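Local atomic coordinates of molybdate-binding protein MolA (Haemophilus influenzae, PDB entry 3PSH), a protein that binds molybdate and tungstate, but not sulfate or phosphate, in the periplasm and serves the low-affinity MolBCA ABC transporter that imports molybdate. Residues Lys154-Glu159 and Tyr315-Arg320; Leu29-Gln34 and Pro281-Leu286. All coordinates share one frame; numbering follows the deposited sequence.

Contact 1 of 2, residues Lys154-Glu159 and Tyr315-Arg320; sequences KQQGDE and YQKFYR
Glu159 and Lys317 form the one salt bridge between these two helical segments, a weak one, with NZ of Lys317 lying 3.2 Å from OE1 of Glu159. The two side chains cross at about a right angle; with CG anti to the backbone N (chi1 169°), Lys317 lays CG over one face of the Phe318 ring, and the bend at chi2 then turns the rest of the chain toward the carboxylate. The other oxygen of Glu159, OE2, receives a weak bond from Gln155 NE2 one turn earlier, so each carboxylate oxygen has its own nitrogen donor. In this class III (Fe/B12-type) periplasmic binding protein, helices 154-165 and 307-319 both pack next to helix 26-34 of the N-terminal lobe, and here their short segments run roughly antiparallel, at 139°, with axes 11.8 Å apart. The buried ring of Phe318 brings CZ to 3.6 Å from the backbone O of Glu159, which it meets obliquely, and packs on Leu160 and Ala163 of the same helix as Glu159. Gln156 slides past the ring, its CG 4.2 Å from Phe318 CE1. The guanidinium of Arg320, the first residue beyond the helical turns and with positive phi, comes near the end of Gln156, but its NH2 bonds to the carbonyl O of Val33.

Contact 2 of 2, residues Leu29-Gln34 and Pro281-Leu286; sequences LNIAVQ and PMPEAL
Asn30 lays its amide beside the sulfur of Met282 and against the carboxylate of Glu284, its ND2 donating to both. In this class III periplasmic binding protein, the contact brings helix 26-34, which follows the first strand of the N-terminal sheet, against the start of helix 283-297, where Met282 is the N-cap. The stronger of the two bonds runs from Asn30 ND2 to Glu284 OE2, 2.7 Å at 157°; it lies close to the amide plane and uses the syn lone pair of the oxygen, although amide and carboxylate planes stand nearly at right angles. Gln34 grips the second oxygen differently: its NE2 reaches Glu284 OE1 at 2.9 Å from above the carboxylate plane. Glu284 CG sits between backbone N and carbonyl carbon (chi1 68°), and a bend at chi2 then turns the carboxylate toward both amides. Lys276 NZ forms a salt bridge to OE2 and would help to offset the buried charge, while Tyr314 OH bonds to Gln34 OE1. Beside the polar cluster, Pro283 CG packs 3.9 Å from Gln34 NE2. Met282, whose side chain is about 6 Å from the bound molybdate, folds its chain at chi2 and chi3, bringing its methyl CE to 3.7 Å from Ile31 CD1; its SD accepts a weak but nearly straight bond, 171°, from Asn30 ND2.

In the fold
Contact 2 is wholly buried near the middle of the molecule and borders the molybdate site, whereas contact 1 lies at the surface, its centre about 17 Å from the centre of the chain and away from the annotated sites. Their chemistry follows: contact 1 depends on a weak salt bridge beside one buried ring, contact 2 on a buried carboxylate shared by two amides and a lysine from outside the segments, with apolar packing alongside. They share no segment but are joined directly, because Tyr319 OH lies 2.8 Å from Asn30 OD1, a probable hydrogen bond. Helix 307-319, next after helix 283-297 in the chain, packs on both helix 154-165 and helix 26-34, which also touch each other.

Contact 1 of 2, residues Lys154-Glu159 and Tyr315-Arg320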
loop_
_atom_site.group_PDB
_atom_site.type_symbol
_atom_site.label_atom_id
_atom_site.label_comp_id
_atom_site.label_asym_id
_atom_site.label_seq_id
_atom_site.Cartn_x
_atom_site.Cartn_y
_atom_site.Cartn_z
ATOM N N LYS A 154 3.239 20.481 3.260
ATOM C CA LYS A 154 3.045 20.117 4.695
ATOM C C LYS A 154 1.586 20.071 5.108
ATOM O O LYS A 154 1.135 19.114 5.729
ATOM C CB LYS A 154 3.788 21.098 5.641
ATOM C CG LYS A 154 3.761 20.581 7.060
ATOM C CD LYS A 154 4.105 21.734 7.983
ATOM C CE LYS A 154 4.464 21.271 9.358
ATOM N NZ LYS A 154 3.182 20.907 9.968
ATOM N N GLN A 155 0.838 21.119 4.791
ATOM C CA GLN A 155 -0.567 21.185 5.241
ATOM C C GLN A 155 -1.395 20.035 4.628
ATOM O O GLN A 155 -2.115 19.365 5.377
ATOM C CB GLN A 155 -1.117 22.561 4.877
ATOM C CG GLN A 155 -2.622 22.769 5.091
ATOM C CD GLN A 155 -3.104 24.126 4.517
ATOM O OE1 GLN A 155 -2.363 25.113 4.555
ATOM N NE2 GLN A 155 -4.346 24.175 3.995
ATOM N N GLN A 156 -1.231 19.755 3.304
ATOM C CA GLN A 156 -2.020 18.680 2.729
ATOM C C GLN A 156 -1.575 17.323 3.337
ATOM O O GLN A 156 -2.388 16.403 3.591
ATOM C CB GLN A 156 -2.026 18.671 1.203
ATOM C CG GLN A 156 -3.087 17.644 0.657
ATOM C CD GLN A 156 -3.808 18.058 -0.603
ATOM O OE1 GLN A 156 -4.033 17.246 -1.555
ATOM N NE2 GLN A 156 -4.259 19.315 -0.624
ATOM N N GLY A 157 -0.275 17.180 3.634
ATOM C CA GLY A 157 0.271 16.008 4.310
ATOM C C GLY A 157 -0.425 15.790 5.664
ATOM O O GLY A 157 -0.861 14.702 6.005
ATOM N N ASP A 158 -0.560 16.860 6.417
ATOM C CA ASP A 158 -1.174 16.761 7.728
ATOM C C ASP A 158 -2.641 16.370 7.594
ATOM O O ASP A 158 -3.096 15.599 8.412
ATOM C CB ASP A 158 -1.011 18.040 8.525
ATOM C CG ASP A 158 0.444 18.283 8.928
ATOM O OD1 ASP A 158 1.216 17.341 9.012
ATOM O OD2 ASP A 158 0.803 19.472 9.219
ATOM N N GLU A 159 -3.343 16.890 6.570
ATOM C CA GLU A 159 -4.733 16.566 6.356
ATOM C C GLU A 159 -4.886 15.094 5.923
ATOM O O GLU A 159 -5.909 14.397 6.245
ATOM C CB GLU A 159 -5.263 17.462 5.211
ATOM C CG GLU A 159 -5.299 18.919 5.688
ATOM C CD GLU A 159 -5.450 19.953 4.596
ATOM O OE1 GLU A 159 -5.283 19.612 3.370
ATOM O OE2 GLU A 159 -5.643 21.137 5.017
ATOM N N TYR A 315 -12.105 11.140 -2.190
ATOM C CA TYR A 315 -11.622 11.202 -3.579
ATOM C C TYR A 315 -11.631 12.664 -4.036
ATOM O O TYR A 315 -10.655 13.084 -4.638
ATOM C CB TYR A 315 -12.376 10.297 -4.540
ATOM C CG TYR A 315 -11.771 8.933 -4.654
ATOM C CD1 TYR A 315 -11.666 8.056 -3.555
ATOM C CD2 TYR A 315 -11.257 8.471 -5.884
ATOM C CE1 TYR A 315 -11.068 6.742 -3.749
ATOM C CE2 TYR A 315 -10.739 7.172 -6.092
ATOM C CZ TYR A 315 -10.619 6.296 -4.959
ATOM O OH TYR A 315 -10.025 5.068 -5.210
ATOM N N GLN A 316 -12.633 13.447 -3.657
ATOM C CA GLN A 316 -12.677 14.818 -4.211
ATOM C C GLN A 316 -11.525 15.625 -3.575
ATOM O O GLN A 316 -10.889 16.445 -4.292
ATOM C CB GLN A 316 -14.048 15.456 -3.879
ATOM C CG GLN A 316 -15.207 14.747 -4.625
ATOM C CD GLN A 316 -15.289 15.099 -6.102
ATOM O OE1 GLN A 316 -14.581 15.961 -6.594
ATOM N NE2 GLN A 316 -16.127 14.337 -6.849
ATOM N N LYS A 317 -11.205 15.313 -2.292
ATOM C CA LYS A 317 -10.138 16.016 -1.559
ATOM C C LYS A 317 -8.715 15.654 -2.014
ATOM O O LYS A 317 -7.927 16.558 -2.432
ATOM C CB LYS A 317 -10.277 15.893 -0.038
ATOM C CG LYS A 317 -9.065 16.377 0.706
ATOM C CD LYS A 317 -9.110 17.889 0.947
ATOM C CE LYS A 317 -7.809 18.337 1.642
ATOM N NZ LYS A 317 -7.822 19.917 1.487
ATOM N N PHE A 318 -8.444 14.326 -2.160
ATOM C CA PHE A 318 -7.053 13.864 -2.347
ATOM C C PHE A 318 -6.779 13.466 -3.768
ATOM O O PHE A 318 -5.592 13.499 -4.184
ATOM C CB PHE A 318 -6.788 12.704 -1.328
ATOM C CG PHE A 318 -6.800 13.240 0.116
ATOM C CD1 PHE A 318 -5.883 14.205 0.502
ATOM C CD2 PHE A 318 -7.783 12.858 1.043
ATOM C CE1 PHE A 318 -5.911 14.774 1.767
ATOM C CE2 PHE A 318 -7.813 13.403 2.332
ATOM C CZ PHE A 318 -6.862 14.344 2.739
ATOM N N TYR A 319 -7.808 13.006 -4.502
ATOM C CA TYR A 319 -7.561 12.689 -5.916
ATOM C C TYR A 319 -8.142 13.698 -6.871
ATOM O O TYR A 319 -7.962 13.535 -8.048
ATOM C CB TYR A 319 -8.098 11.290 -6.287
ATOM C CG TYR A 319 -7.356 10.124 -5.635
ATOM C CD1 TYR A 319 -6.008 9.841 -5.982
ATOM C CD2 TYR A 319 -8.012 9.293 -4.685
ATOM C CE1 TYR A 319 -5.314 8.732 -5.433
ATOM C CE2 TYR A 319 -7.329 8.126 -4.175
ATOM C CZ TYR A 319 -5.989 7.915 -4.488
ATOM O OH TYR A 319 -5.359 6.798 -4.036
ATOM N N ARG A 320 -8.828 14.714 -6.352
ATOM C CA ARG A 320 -9.412 15.855 -7.125
ATOM C C ARG A 320 -10.387 15.334 -8.237
ATOM O O ARG A 320 -10.583 15.933 -9.360
ATOM C CB ARG A 320 -8.245 16.725 -7.699
ATOM C CG ARG A 320 -7.256 17.177 -6.695
ATOM C CD ARG A 320 -5.949 17.680 -7.401
ATOM N NE ARG A 320 -5.212 16.476 -7.854
ATOM C CZ ARG A 320 -4.453 15.658 -7.075
ATOM N NH1 ARG A 320 -4.395 15.770 -5.762
ATOM N NH2 ARG A 320 -3.859 14.627 -7.650
#

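Contact 2 of 2, residues Leu29-Gln34 and Pro281-Leu286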
loop_
_atom_site.group_PDB
_atom_site.type_symbol
_atom_site.label_atom_id
_atom_site.label_comp_id
_atom_site.label_asym_id
_atom_site.label_seq_id
_atom_site.Cartn_x
_atom_site.Cartn_y
_atom_site.Cartn_z
ATOM N N LEU A 29 4.491 7.122 -4.855
ATOM C CA LEU A 29 3.838 7.770 -5.973
ATOM C C LEU A 29 2.380 8.077 -5.605
ATOM O O LEU A 29 1.927 9.161 -5.857
ATOM C CB LEU A 29 3.983 6.897 -7.270
ATOM C CG LEU A 29 3.406 7.503 -8.563
ATOM C CD1 LEU A 29 3.889 9.020 -8.718
ATOM C CD2 LEU A 29 3.944 6.633 -9.684
ATOM N N ASN A 30 1.654 7.096 -5.035
ATOM C CA ASN A 30 0.221 7.260 -4.757
ATOM C C ASN A 30 0.111 8.364 -3.670
ATOM O O ASN A 30 -0.765 9.173 -3.748
ATOM C CB ASN A 30 -0.310 5.885 -4.274
ATOM C CG ASN A 30 -1.773 5.949 -3.876
ATOM O OD1 ASN A 30 -2.573 6.700 -4.496
ATOM N ND2 ASN A 30 -2.130 5.132 -2.887
ATOM N N ILE A 31 0.983 8.330 -2.679
ATOM C CA ILE A 31 0.997 9.464 -1.682
ATOM C C ILE A 31 1.181 10.817 -2.363
ATOM O O ILE A 31 0.442 11.772 -2.060
ATOM C CB ILE A 31 1.960 9.169 -0.485
ATOM C CG1 ILE A 31 1.477 7.938 0.342
ATOM C CG2 ILE A 31 2.221 10.529 0.352
ATOM C CD1 ILE A 31 2.504 7.358 1.227
ATOM N N ALA A 32 2.187 10.906 -3.235
ATOM C CA ALA A 32 2.477 12.191 -3.906
ATOM C C ALA A 32 1.302 12.646 -4.724
ATOM O O ALA A 32 1.033 13.885 -4.775
ATOM C CB ALA A 32 3.699 12.100 -4.853
ATOM N N VAL A 33 0.568 11.692 -5.337
ATOM C CA VAL A 33 -0.593 12.083 -6.102
ATOM C C VAL A 33 -1.591 12.710 -5.116
ATOM O O VAL A 33 -2.293 13.714 -5.412
ATOM C CB VAL A 33 -1.198 10.830 -6.864
ATOM C CG1 VAL A 33 -2.641 11.134 -7.362
ATOM C CG2 VAL A 33 -0.261 10.400 -7.992
ATOM N N GLN A 34 -1.698 12.109 -3.944
ATOM C CA GLN A 34 -2.712 12.604 -2.985
ATOM C C GLN A 34 -2.291 13.886 -2.269
ATOM O O GLN A 34 -3.027 14.479 -1.477
ATOM C CB GLN A 34 -3.141 11.539 -1.955
ATOM C CG GLN A 34 -3.793 10.326 -2.695
ATOM C CD GLN A 34 -4.124 9.220 -1.679
ATOM O OE1 GLN A 34 -4.966 9.437 -0.775
ATOM N NE2 GLN A 34 -3.410 8.075 -1.774
ATOM N N PRO A 281 0.936 0.040 4.134
ATOM C CA PRO A 281 -0.289 0.755 4.406
ATOM C C PRO A 281 -0.377 1.990 3.456
ATOM O O PRO A 281 0.650 2.664 3.220
ATOM C CB PRO A 281 -0.078 1.220 5.818
ATOM C CG PRO A 281 1.496 1.529 5.963
ATOM C CD PRO A 281 1.994 0.305 5.184
ATOM N N MET A 282 -1.601 2.341 3.055
ATOM C CA MET A 282 -1.839 3.513 2.238
ATOM C C MET A 282 -2.991 4.219 2.884
ATOM O O MET A 282 -3.867 3.550 3.471
ATOM C CB MET A 282 -2.228 3.132 0.777
ATOM C CG MET A 282 -1.284 2.242 -0.022
ATOM S SD MET A 282 -0.012 3.183 -1.020
ATOM C CE MET A 282 0.682 4.301 0.192
ATOM N N PRO A 283 -2.965 5.563 2.864
ATOM C CA PRO A 283 -3.913 6.287 3.682
ATOM C C PRO A 283 -5.337 5.944 3.330
ATOM O O PRO A 283 -6.172 5.897 4.255
ATOM C CB PRO A 283 -3.638 7.776 3.360
ATOM C CG PRO A 283 -2.721 7.756 2.024
ATOM C CD PRO A 283 -2.010 6.427 2.092
ATOM N N GLU A 284 -5.650 5.790 2.047
ATOM C CA GLU A 284 -7.048 5.415 1.671
ATOM C C GLU A 284 -7.447 4.040 2.090
ATOM O O GLU A 284 -8.654 3.772 2.242
ATOM C CB GLU A 284 -7.310 5.595 0.144
ATOM C CG GLU A 284 -6.546 4.626 -0.786
ATOM C CD GLU A 284 -5.090 4.939 -1.104
ATOM O OE1 GLU A 284 -4.472 5.759 -0.381
ATOM O OE2 GLU A 284 -4.582 4.347 -2.090
ATOM N N ALA A 285 -6.463 3.163 2.223
ATOM C CA ALA A 285 -6.739 1.749 2.667
ATOM C C ALA A 285 -7.194 1.775 4.096
ATOM O O ALA A 285 -8.146 1.060 4.397
ATOM C CB ALA A 285 -5.534 0.923 2.529
ATOM N N LEU A 286 -6.539 2.568 4.965
ATOM C CA LEU A 286 -7.065 2.745 6.385
ATOM C C LEU A 286 -8.428 3.388 6.383
ATOM O O LEU A 286 -9.441 2.813 6.873
ATOM C CB LEU A 286 -6.092 3.608 7.262
ATOM C CG LEU A 286 -4.900 2.693 7.660
ATOM C CD1 LEU A 286 -3.862 2.219 6.573
ATOM C CD2 LEU A 286 -4.122 3.410 8.819
#